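Local coordinates for protein neurotoxin (Clostridium botulinum, PDB 3N7L) that probably attaches a botulinum neurotoxin to nerve cells, its receptor-binding region carrying a loop that recognises gangliosides, at residues A[42-47]-A[203-208]; A[53-58]-A[180-185]; A[89-94]-A[185-190]; A[95-100]-A[115-120]. One frame throughout, in Å; residues are numbered along the deposited sequence.

Interaction 1. Residues A[42-47]-A[203-208]; sequences FDFKLG and MWIRDF
The indole of Trp204 has the Lys45 side chain over one face and Asp43 at its edge. Lys45 CG sits 3.9 Å from the centroid of the Trp204 five-membered ring, a CH-pi contact. Lys45 is stretched out (chi1 -180°), which lays it along the indole, and its CE reaches Trp204 CZ2. Asp43 OD1 lies in the indole plane, 3.1 Å from Trp204 CD1. The carboxylate is turned 79° against the ring. On the opposite face of the sheet, the Phe44 ring takes Ile205 CB over one face, with Phe44 CZ 3.4 Å from Ile205 CB. Leu46 CD1 lies at the edge of the same ring. Leu46 CD2 packs on Met203 CE at 4.0 Å.

The backbones form an antiparallel pair in one sheet of the concanavalin-like N-terminal half. Phe44 and Ile205 exchange two hydrogen bonds, and Leu46 and Met203 two more, with Leu46 N 2.9 Å from Met203 O. Lys45 and Trp204 form the non-hydrogen-bonded pair between them.

Strand 72-82 pairs with the other edge of strand 202-211, where Arg80 makes a cation-pi contact with Trp204. Strand 44-47 also pairs with strand 35-36, and Leu46 reaches across to Phe183 of strand 180-187.

Interaction 2. Residues A[53-58]-A[180-185]; sequences RGKVIV and TITFQM
Val56 and Val58 pack against Phe183 and Ile181 on the buried face of this antiparallel strand pair. Val56 CB lies 3.8 Å from Phe183 CB. The Phe183 ring has Val56 O at its edge, in its plane. Its CE2 is 4.2 Å from Val58 CG2. The backbone is tight here too. Val56 and Phe183 exchange two hydrogen bonds, the shorter from Phe183 N to Val56 O at 2.7 Å. Val58 and Ile181 exchange two more, and the bond from Val58 N to Ile181 O is nearly straight (176°).

The other face is partly exposed and holds longer polar chains. Lys55 is fully extended. It passes over the Gln184 amide, with CB 3.5 Å from Gln184 NE2, and its CE meets Thr182 CG2. Arg53 crosses Gln184 at about a right angle, and its CG also lies 3.5 Å from Gln184 NE2. Gln184 OE1 accepts a hydrogen bond from Asn186 ND2. Ile57 CG2 touches Thr180 CG2. Where the strands part, a water joins them: it donates to Gly54 O at 2.8 Å and accepts from Met185 N.

The pair lies in the second sheet of the concanavalin-like half, its buried face turned to the first. Strand 180-187 pairs with 91-93 on its other edge, and strand 55-59 with 27-31. Strands 7-14 and 202-211 cover the buried face, where Phe208 meets the Phe183 ring edge-to-face.

Interaction 3. Residues A[89-94]-A[185-190]; sequences PGYTII and MNKIPN
Three backbone hydrogen bonds join Gly90 and Thr92 to Asn186 and Ile188. Thr92 and Asn186 exchange two, with Thr92 N 2.9 Å from Asn186 O. Ile188 N donates to Gly90 O at 2.9 Å, approaching from well above the carbonyl plane (47°). Tyr91 CA adds a CA-H...O contact to Asn186 O.

The ring contact is CH-pi. Lys187 CD lies over one face of the Tyr91 ring, toward its rim and 4.3 Å from the centroid. The bend at chi2 (67°) brings the lysine chain back to where CE meets Pro89. Pro89 CB and Lys187 CE are only 3.4 Å apart, a tight contact. The bend at chi4 turns Lys187 NZ to Ile188 O, which it bonds at 2.8 Å; NZ also bonds Thr191 OG1.

Ile188 CD1 lies against the backbone, 3.7 Å from Tyr91 N, and beside Thr92 OG1. The apolar pair is Ile93 CG2 with Met185 CE, 4.2 Å apart, on the side covered by Met203.

The pairing is that of two antiparallel neighbours in a sheet of the concanavalin-like N-terminal half. Ile93 and Ile94 form a classic beta bulge opposite Ile105.

Interaction 4. Residues A[95-100]-A[115-120]; sequences DSVKNN and TLKQNE
Asn100 meets Lys117 and Glu120 at the surface, beside strands 95-97 and 111-117, both antiparallel partners of strand 102-108. One side begins with an Asx turn, in which Asp95 OD2 accepts from Val97 N at 3.2 Å, met from above the carboxylate plane. On the other side, Gln118 and Asn119 both face Ser122 in a classic beta bulge.

Asn100 is at the centre of the contact; the Lys117 chain and Glu120 both pack on it. Lys117 runs straight as far as CE (chi1 -171°) and passes alongside Asn100. Lys117 CE lies 3.2 Å from Asn100 O. Lys117 CD reaches Val97 CG1 at 4.0 Å, the two side chains crossing at about a right angle. Asn100 O also meets Asn119 CA at 3.1 Å.

Asn100 turns its amide toward Glu120. Asn100 CG is 3.6 Å from Glu120 CB, and the amide and carboxylate planes are 67° apart. Glu120 OE2 comes within 3.6 Å of Asn100 CB.

Ser101 OG bonds Lys117 O and Gln118 O, tying the residue after Asn100 to the second segment. Lys117 NZ has a long, weak ion pair with Glu123. No hydrogen bond joins the two segments directly. The contact therefore rests on van der Waals packing and on carbon-bound hydrogens near Asn100 O, and the lysine contributes chiefly its aliphatic chain.

From the N terminus, strand 44-47 opens the widest loop, which interaction 1 closes at 203-208. Interactions 2, 3 and 4 all nest inside it. Strand 55-59 pairs with 180-185 in interaction 2, and 89-94 with 185-190 in interaction 3. These two cross along the chain, share Met185 and both use strand 180-187. Interaction 4, between 95-100 and 115-120, closes the shortest loop, inside both interactions 2 and 3. Its Ser96 and Asp95 bond Thr180 and Thr182 of interaction 2. Interaction 1 belongs to one sheet and the others to a second; Phe208 on Phe183 and Met203 on Met185 pack the two together.

Interaction 1. Residues A[42-47]-A[203-208]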
# COMPACT_ATOMS: atom_id res chain seq x y z
N PHE A 42 -4.25 2.93 -13.67
CA PHE A 42 -5.30 2.50 -14.60
C PHE A 42 -6.05 1.24 -14.16
O PHE A 42 -6.41 0.39 -14.97
CB PHE A 42 -4.70 2.25 -15.99
CG PHE A 42 -3.82 3.36 -16.48
CD1 PHE A 42 -2.44 3.19 -16.52
CD2 PHE A 42 -4.36 4.58 -16.87
CE1 PHE A 42 -1.61 4.22 -16.96
CE2 PHE A 42 -3.54 5.62 -17.31
CZ PHE A 42 -2.16 5.44 -17.36
N ASP A 43 -6.30 1.15 -12.86
CA ASP A 43 -7.00 0.02 -12.27
C ASP A 43 -8.49 0.05 -12.60
O ASP A 43 -9.02 1.06 -13.07
CB ASP A 43 -6.86 0.11 -10.77
CG ASP A 43 -7.39 1.42 -10.22
OD1 ASP A 43 -8.61 1.53 -10.00
OD2 ASP A 43 -6.59 2.37 -10.06
N PHE A 44 -9.17 -1.08 -12.39
CA PHE A 44 -10.60 -1.11 -12.56
C PHE A 44 -11.14 -1.41 -11.16
O PHE A 44 -10.50 -2.12 -10.38
CB PHE A 44 -11.05 -2.14 -13.62
CG PHE A 44 -10.70 -3.58 -13.32
CD1 PHE A 44 -11.55 -4.37 -12.56
CD2 PHE A 44 -9.57 -4.17 -13.89
CE1 PHE A 44 -11.30 -5.74 -12.38
CE2 PHE A 44 -9.31 -5.53 -13.72
CZ PHE A 44 -10.17 -6.32 -12.97
N LYS A 45 -12.29 -0.83 -10.84
CA LYS A 45 -12.88 -1.00 -9.52
C LYS A 45 -14.22 -1.72 -9.51
O LYS A 45 -15.10 -1.45 -10.33
CB LYS A 45 -13.03 0.38 -8.88
CG LYS A 45 -13.63 0.38 -7.49
CD LYS A 45 -13.96 1.81 -7.09
CE LYS A 45 -14.55 1.90 -5.70
NZ LYS A 45 -14.90 3.31 -5.36
N LEU A 46 -14.36 -2.65 -8.56
CA LEU A 46 -15.56 -3.45 -8.37
C LEU A 46 -16.01 -3.31 -6.92
O LEU A 46 -15.21 -2.95 -6.06
CB LEU A 46 -15.28 -4.93 -8.67
CG LEU A 46 -15.28 -5.40 -10.13
CD1 LEU A 46 -14.33 -4.57 -10.95
CD2 LEU A 46 -14.89 -6.87 -10.19
N GLY A 47 -17.28 -3.58 -6.66
CA GLY A 47 -17.78 -3.48 -5.30
C GLY A 47 -18.73 -4.61 -4.94
O GLY A 47 -19.29 -5.26 -5.83
N MET A 203 -12.97 -3.29 -4.32
CA MET A 203 -11.76 -3.95 -4.74
C MET A 203 -11.25 -3.28 -6.01
O MET A 203 -12.03 -2.93 -6.89
CB MET A 203 -12.05 -5.43 -5.01
CG MET A 203 -10.94 -6.20 -5.70
SD MET A 203 -11.37 -7.96 -5.84
CE MET A 203 -12.56 -7.91 -7.17
N TRP A 204 -9.94 -3.10 -6.08
CA TRP A 204 -9.30 -2.49 -7.24
C TRP A 204 -8.29 -3.51 -7.77
O TRP A 204 -7.53 -4.08 -6.99
CB TRP A 204 -8.54 -1.22 -6.85
CG TRP A 204 -9.40 -0.06 -6.45
CD1 TRP A 204 -9.80 0.98 -7.24
CD2 TRP A 204 -9.92 0.20 -5.15
NE1 TRP A 204 -10.55 1.87 -6.51
CE2 TRP A 204 -10.64 1.41 -5.22
CE3 TRP A 204 -9.86 -0.48 -3.92
CZ2 TRP A 204 -11.29 1.96 -4.11
CZ3 TRP A 204 -10.51 0.06 -2.82
CH2 TRP A 204 -11.22 1.28 -2.92
N ILE A 205 -8.30 -3.74 -9.08
CA ILE A 205 -7.36 -4.68 -9.68
C ILE A 205 -6.58 -3.97 -10.76
O ILE A 205 -7.11 -3.12 -11.48
CB ILE A 205 -8.08 -5.88 -10.31
CG1 ILE A 205 -8.73 -6.73 -9.22
CG2 ILE A 205 -7.08 -6.71 -11.12
CD1 ILE A 205 -7.75 -7.32 -8.22
N ARG A 206 -5.31 -4.33 -10.89
CA ARG A 206 -4.45 -3.71 -11.88
C ARG A 206 -3.45 -4.74 -12.43
O ARG A 206 -2.89 -5.53 -11.67
CB ARG A 206 -3.72 -2.55 -11.19
CG ARG A 206 -2.57 -2.00 -11.94
CD ARG A 206 -1.49 -1.54 -10.99
NE ARG A 206 -0.21 -1.74 -11.65
CZ ARG A 206 0.96 -1.33 -11.19
NH1 ARG A 206 2.03 -1.59 -11.92
NH2 ARG A 206 1.07 -0.68 -10.05
N ASP A 207 -3.26 -4.75 -13.74
CA ASP A 207 -2.33 -5.66 -14.42
C ASP A 207 -2.41 -7.13 -14.00
O ASP A 207 -1.50 -7.67 -13.38
CB ASP A 207 -0.89 -5.15 -14.23
CG ASP A 207 -0.64 -3.84 -14.96
OD1 ASP A 207 -0.83 -3.80 -16.19
OD2 ASP A 207 -0.24 -2.85 -14.31
N PHE A 208 -3.51 -7.78 -14.36
CA PHE A 208 -3.70 -9.19 -14.04
C PHE A 208 -3.04 -10.02 -15.14
O PHE A 208 -3.48 -9.99 -16.29
CB PHE A 208 -5.19 -9.52 -13.97
CG PHE A 208 -5.49 -10.92 -13.53
CD1 PHE A 208 -5.65 -11.22 -12.18
CD2 PHE A 208 -5.60 -11.95 -14.46
CE1 PHE A 208 -5.92 -12.52 -11.76
CE2 PHE A 208 -5.87 -13.26 -14.05
CZ PHE A 208 -6.03 -13.55 -12.70

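Interaction 2. Residues A[53-58]-A[180-185]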
# COMPACT_ATOMS: atom_id res chain seq x y z
N ARG A 53 -23.72 -4.99 -9.33
CA ARG A 53 -22.34 -5.01 -8.86
C ARG A 53 -21.47 -5.35 -10.07
O ARG A 53 -21.82 -6.22 -10.87
CB ARG A 53 -22.14 -6.07 -7.76
CG ARG A 53 -22.21 -7.51 -8.25
CD ARG A 53 -21.63 -8.46 -7.21
NE ARG A 53 -22.37 -8.43 -5.96
CZ ARG A 53 -23.59 -8.95 -5.80
NH1 ARG A 53 -24.19 -9.55 -6.82
NH2 ARG A 53 -24.20 -8.86 -4.63
N GLY A 54 -20.36 -4.64 -10.20
CA GLY A 54 -19.48 -4.87 -11.33
C GLY A 54 -19.08 -6.31 -11.53
O GLY A 54 -19.03 -7.10 -10.59
N LYS A 55 -18.79 -6.66 -12.78
CA LYS A 55 -18.40 -8.01 -13.13
C LYS A 55 -17.54 -7.97 -14.39
O LYS A 55 -17.92 -7.37 -15.39
CB LYS A 55 -19.64 -8.86 -13.38
CG LYS A 55 -19.37 -10.30 -13.76
CD LYS A 55 -20.67 -11.05 -14.01
CE LYS A 55 -20.42 -12.51 -14.31
NZ LYS A 55 -21.69 -13.25 -14.56
N VAL A 56 -16.36 -8.58 -14.32
CA VAL A 56 -15.46 -8.63 -15.47
C VAL A 56 -15.27 -10.09 -15.86
O VAL A 56 -14.81 -10.91 -15.05
CB VAL A 56 -14.09 -7.99 -15.16
CG1 VAL A 56 -13.16 -8.12 -16.37
CG2 VAL A 56 -14.27 -6.52 -14.81
N ILE A 57 -15.61 -10.43 -17.09
CA ILE A 57 -15.48 -11.80 -17.56
C ILE A 57 -14.43 -11.94 -18.66
O ILE A 57 -14.53 -11.31 -19.72
CB ILE A 57 -16.82 -12.33 -18.10
CG1 ILE A 57 -17.90 -12.17 -17.03
CG2 ILE A 57 -16.67 -13.80 -18.48
CD1 ILE A 57 -19.29 -12.51 -17.51
N VAL A 58 -13.43 -12.76 -18.39
CA VAL A 58 -12.37 -13.01 -19.35
C VAL A 58 -12.47 -14.44 -19.85
O VAL A 58 -12.40 -15.39 -19.06
CB VAL A 58 -10.97 -12.81 -18.71
CG1 VAL A 58 -9.89 -13.08 -19.74
CG2 VAL A 58 -10.84 -11.39 -18.17
N THR A 180 -12.59 -19.58 -18.48
CA THR A 180 -13.28 -18.35 -18.10
C THR A 180 -12.87 -17.89 -16.70
O THR A 180 -12.81 -18.69 -15.77
CB THR A 180 -14.82 -18.54 -18.13
OG1 THR A 180 -15.25 -18.75 -19.47
CG2 THR A 180 -15.52 -17.30 -17.57
N ILE A 181 -12.58 -16.60 -16.57
CA ILE A 181 -12.20 -16.02 -15.29
C ILE A 181 -13.16 -14.87 -15.02
O ILE A 181 -13.30 -13.96 -15.84
CB ILE A 181 -10.76 -15.47 -15.32
CG1 ILE A 181 -9.78 -16.58 -15.69
CG2 ILE A 181 -10.38 -14.91 -13.93
CD1 ILE A 181 -8.38 -16.10 -15.94
N THR A 182 -13.83 -14.93 -13.88
CA THR A 182 -14.80 -13.91 -13.52
C THR A 182 -14.38 -13.09 -12.30
O THR A 182 -14.21 -13.63 -11.20
CB THR A 182 -16.17 -14.55 -13.22
OG1 THR A 182 -16.64 -15.25 -14.38
CG2 THR A 182 -17.19 -13.48 -12.83
N PHE A 183 -14.20 -11.79 -12.52
CA PHE A 183 -13.83 -10.86 -11.45
C PHE A 183 -15.14 -10.26 -10.92
O PHE A 183 -15.82 -9.52 -11.63
CB PHE A 183 -12.95 -9.73 -12.00
CG PHE A 183 -11.58 -10.18 -12.43
CD1 PHE A 183 -10.46 -9.92 -11.63
CD2 PHE A 183 -11.39 -10.83 -13.65
CE1 PHE A 183 -9.19 -10.31 -12.04
CE2 PHE A 183 -10.12 -11.22 -14.06
CZ PHE A 183 -9.02 -10.96 -13.26
N GLN A 184 -15.49 -10.60 -9.69
CA GLN A 184 -16.72 -10.10 -9.09
C GLN A 184 -16.74 -10.45 -7.62
O GLN A 184 -16.38 -11.56 -7.23
CB GLN A 184 -17.93 -10.72 -9.80
CG GLN A 184 -19.29 -10.32 -9.22
CD GLN A 184 -20.46 -10.89 -10.02
OE1 GLN A 184 -20.59 -12.10 -10.18
NE2 GLN A 184 -21.32 -10.00 -10.51
N MET A 185 -17.15 -9.50 -6.79
CA MET A 185 -17.21 -9.72 -5.36
C MET A 185 -18.52 -10.39 -4.97
O MET A 185 -19.56 -9.74 -4.85
CB MET A 185 -17.03 -8.40 -4.62
CG MET A 185 -15.79 -7.67 -5.07
SD MET A 185 -15.39 -6.30 -4.02
CE MET A 185 -14.55 -7.14 -2.69
O HOH W 1 -18.22 -6.96 -7.91

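Interaction 3. Residues A[89-94]-A[185-190]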
# COMPACT_ATOMS: atom_id res chain seq x y z
N PRO A 89 -16.47 -11.19 6.30
CA PRO A 89 -17.03 -12.49 5.94
C PRO A 89 -16.35 -13.00 4.66
O PRO A 89 -15.47 -12.33 4.11
CB PRO A 89 -18.51 -12.19 5.75
CG PRO A 89 -18.50 -10.77 5.26
CD PRO A 89 -17.48 -10.12 6.16
N GLY A 90 -16.77 -14.18 4.19
CA GLY A 90 -16.18 -14.74 2.99
C GLY A 90 -16.68 -14.18 1.67
O GLY A 90 -17.87 -13.91 1.50
N TYR A 91 -15.76 -14.02 0.73
CA TYR A 91 -16.07 -13.51 -0.61
C TYR A 91 -15.19 -14.18 -1.65
O TYR A 91 -14.00 -14.42 -1.41
CB TYR A 91 -15.79 -12.01 -0.71
CG TYR A 91 -16.77 -11.09 -0.02
CD1 TYR A 91 -17.89 -10.60 -0.70
CD2 TYR A 91 -16.56 -10.69 1.29
CE1 TYR A 91 -18.76 -9.72 -0.08
CE2 TYR A 91 -17.42 -9.81 1.92
CZ TYR A 91 -18.52 -9.33 1.23
OH TYR A 91 -19.37 -8.45 1.86
N THR A 92 -15.77 -14.48 -2.80
CA THR A 92 -14.99 -15.03 -3.90
C THR A 92 -14.81 -13.76 -4.72
O THR A 92 -15.77 -13.01 -4.90
CB THR A 92 -15.78 -16.08 -4.70
OG1 THR A 92 -16.06 -17.21 -3.87
CG2 THR A 92 -14.97 -16.54 -5.91
N ILE A 93 -13.59 -13.49 -5.19
CA ILE A 93 -13.33 -12.28 -5.95
C ILE A 93 -12.85 -12.50 -7.38
O ILE A 93 -13.13 -11.71 -8.28
CB ILE A 93 -12.31 -11.38 -5.22
CG1 ILE A 93 -11.08 -12.20 -4.82
CG2 ILE A 93 -12.96 -10.80 -3.96
CD1 ILE A 93 -9.96 -11.36 -4.21
N ILE A 94 -12.10 -13.58 -7.59
CA ILE A 94 -11.58 -13.93 -8.91
C ILE A 94 -11.84 -15.43 -8.99
O ILE A 94 -11.18 -16.22 -8.31
CB ILE A 94 -10.06 -13.65 -9.03
CG1 ILE A 94 -9.77 -12.19 -8.65
CG2 ILE A 94 -9.60 -13.89 -10.47
CD1 ILE A 94 -8.28 -11.86 -8.62
N MET A 185 -17.15 -9.50 -6.79
CA MET A 185 -17.21 -9.72 -5.36
C MET A 185 -18.52 -10.39 -4.97
O MET A 185 -19.56 -9.74 -4.85
CB MET A 185 -17.03 -8.40 -4.62
CG MET A 185 -15.79 -7.67 -5.07
SD MET A 185 -15.39 -6.30 -4.02
CE MET A 185 -14.55 -7.14 -2.69
N ASN A 186 -18.45 -11.71 -4.77
CA ASN A 186 -19.62 -12.49 -4.41
C ASN A 186 -19.53 -13.08 -3.01
O ASN A 186 -18.60 -13.83 -2.70
CB ASN A 186 -19.85 -13.61 -5.42
CG ASN A 186 -20.04 -13.09 -6.82
OD1 ASN A 186 -20.73 -12.10 -7.04
ND2 ASN A 186 -19.44 -13.77 -7.79
N LYS A 187 -20.50 -12.73 -2.18
CA LYS A 187 -20.57 -13.20 -0.81
C LYS A 187 -20.75 -14.72 -0.74
O LYS A 187 -21.50 -15.30 -1.52
CB LYS A 187 -21.73 -12.50 -0.09
CG LYS A 187 -21.97 -12.94 1.35
CD LYS A 187 -20.83 -12.54 2.28
CE LYS A 187 -21.21 -12.76 3.74
NZ LYS A 187 -21.52 -14.19 4.07
N ILE A 188 -20.05 -15.35 0.20
CA ILE A 188 -20.15 -16.80 0.40
C ILE A 188 -21.01 -16.97 1.64
O ILE A 188 -20.63 -16.53 2.73
CB ILE A 188 -18.78 -17.43 0.70
CG1 ILE A 188 -17.82 -17.17 -0.47
CG2 ILE A 188 -18.93 -18.92 0.95
CD1 ILE A 188 -16.39 -17.53 -0.15
N PRO A 189 -22.19 -17.60 1.50
CA PRO A 189 -23.07 -17.78 2.66
C PRO A 189 -22.48 -18.50 3.87
O PRO A 189 -21.61 -19.37 3.75
CB PRO A 189 -24.27 -18.52 2.07
CG PRO A 189 -23.70 -19.25 0.90
CD PRO A 189 -22.75 -18.24 0.31
N ASN A 190 -22.94 -18.09 5.05
CA ASN A 190 -22.52 -18.68 6.31
C ASN A 190 -21.03 -18.61 6.61
O ASN A 190 -20.46 -19.55 7.17
CB ASN A 190 -23.00 -20.14 6.35
CG ASN A 190 -24.50 -20.25 6.20
OD1 ASN A 190 -25.00 -20.99 5.34
ND2 ASN A 190 -25.23 -19.51 7.03

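Interaction 4. Residues A[95-100]-A[115-120]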
# COMPACT_ATOMS: atom_id res chain seq x y z
N ASP A 95 -12.81 -15.81 -9.81
CA ASP A 95 -13.18 -17.21 -9.93
C ASP A 95 -13.01 -17.82 -11.31
O ASP A 95 -13.36 -17.21 -12.32
CB ASP A 95 -14.65 -17.38 -9.51
CG ASP A 95 -15.05 -18.84 -9.40
OD1 ASP A 95 -14.63 -19.50 -8.42
OD2 ASP A 95 -15.76 -19.34 -10.30
N SER A 96 -12.48 -19.03 -11.34
CA SER A 96 -12.29 -19.74 -12.60
C SER A 96 -12.67 -21.21 -12.37
O SER A 96 -11.87 -22.12 -12.61
CB SER A 96 -10.85 -19.61 -13.08
OG SER A 96 -10.74 -19.94 -14.46
N VAL A 97 -13.88 -21.40 -11.87
CA VAL A 97 -14.45 -22.72 -11.59
C VAL A 97 -15.71 -22.81 -12.45
O VAL A 97 -16.57 -21.95 -12.36
CB VAL A 97 -14.86 -22.86 -10.10
CG1 VAL A 97 -15.70 -24.11 -9.91
CG2 VAL A 97 -13.63 -22.93 -9.22
N LYS A 98 -15.81 -23.86 -13.26
CA LYS A 98 -16.98 -24.01 -14.13
C LYS A 98 -17.98 -25.06 -13.63
O LYS A 98 -19.14 -24.75 -13.37
CB LYS A 98 -16.55 -24.34 -15.56
CG LYS A 98 -17.70 -24.65 -16.51
CD LYS A 98 -18.76 -23.55 -16.51
CE LYS A 98 -20.03 -24.01 -17.21
NZ LYS A 98 -21.14 -23.01 -17.11
N ASN A 99 -17.54 -26.31 -13.52
CA ASN A 99 -18.42 -27.37 -13.05
C ASN A 99 -17.84 -27.96 -11.77
O ASN A 99 -17.54 -29.15 -11.70
CB ASN A 99 -18.56 -28.47 -14.11
CG ASN A 99 -19.31 -27.99 -15.34
OD1 ASN A 99 -20.49 -27.64 -15.27
ND2 ASN A 99 -18.63 -27.96 -16.48
N ASN A 100 -17.69 -27.10 -10.77
CA ASN A 100 -17.14 -27.50 -9.48
C ASN A 100 -15.68 -27.92 -9.62
O ASN A 100 -15.18 -28.71 -8.83
CB ASN A 100 -17.96 -28.64 -8.87
CG ASN A 100 -19.34 -28.20 -8.44
OD1 ASN A 100 -19.49 -27.29 -7.63
ND2 ASN A 100 -20.37 -28.84 -8.99
N THR A 115 -7.43 -21.40 -4.19
CA THR A 115 -7.91 -22.77 -4.14
C THR A 115 -7.84 -23.50 -5.47
O THR A 115 -8.23 -22.97 -6.50
CB THR A 115 -9.38 -22.81 -3.66
OG1 THR A 115 -9.48 -22.18 -2.38
CG2 THR A 115 -9.87 -24.25 -3.55
N LEU A 116 -7.34 -24.73 -5.42
CA LEU A 116 -7.25 -25.60 -6.58
C LEU A 116 -8.41 -26.56 -6.32
O LEU A 116 -8.38 -27.34 -5.37
CB LEU A 116 -5.91 -26.34 -6.55
CG LEU A 116 -4.96 -26.29 -7.76
CD1 LEU A 116 -5.04 -24.94 -8.45
CD2 LEU A 116 -3.53 -26.60 -7.29
N LYS A 117 -9.46 -26.48 -7.13
CA LYS A 117 -10.63 -27.33 -6.92
C LYS A 117 -10.76 -28.46 -7.93
O LYS A 117 -11.12 -28.24 -9.09
CB LYS A 117 -11.89 -26.46 -6.96
CG LYS A 117 -13.17 -27.18 -6.55
CD LYS A 117 -14.37 -26.30 -6.80
CE LYS A 117 -15.64 -26.90 -6.21
NZ LYS A 117 -15.55 -26.95 -4.73
N GLN A 118 -10.47 -29.69 -7.50
CA GLN A 118 -10.59 -30.80 -8.43
C GLN A 118 -12.07 -31.15 -8.65
O GLN A 118 -12.49 -31.39 -9.78
CB GLN A 118 -9.81 -32.02 -7.94
CG GLN A 118 -10.33 -32.67 -6.70
CD GLN A 118 -9.62 -33.97 -6.41
OE1 GLN A 118 -9.59 -34.87 -7.26
NE2 GLN A 118 -9.05 -34.09 -5.22
N ASN A 119 -12.86 -31.17 -7.58
CA ASN A 119 -14.29 -31.43 -7.70
C ASN A 119 -15.06 -30.83 -6.53
O ASN A 119 -14.46 -30.29 -5.60
CB ASN A 119 -14.59 -32.94 -7.82
CG ASN A 119 -14.08 -33.75 -6.64
OD1 ASN A 119 -14.34 -33.42 -5.48
ND2 ASN A 119 -13.36 -34.82 -6.94
N GLU A 120 -16.39 -30.90 -6.60
CA GLU A 120 -17.23 -30.33 -5.56
C GLU A 120 -16.91 -30.87 -4.17
O GLU A 120 -17.22 -30.25 -3.16
CB GLU A 120 -18.71 -30.59 -5.87
CG GLU A 120 -19.13 -32.06 -5.84
CD GLU A 120 -18.81 -32.81 -7.13
OE1 GLU A 120 -19.04 -34.04 -7.17
OE2 GLU A 120 -18.32 -32.18 -8.11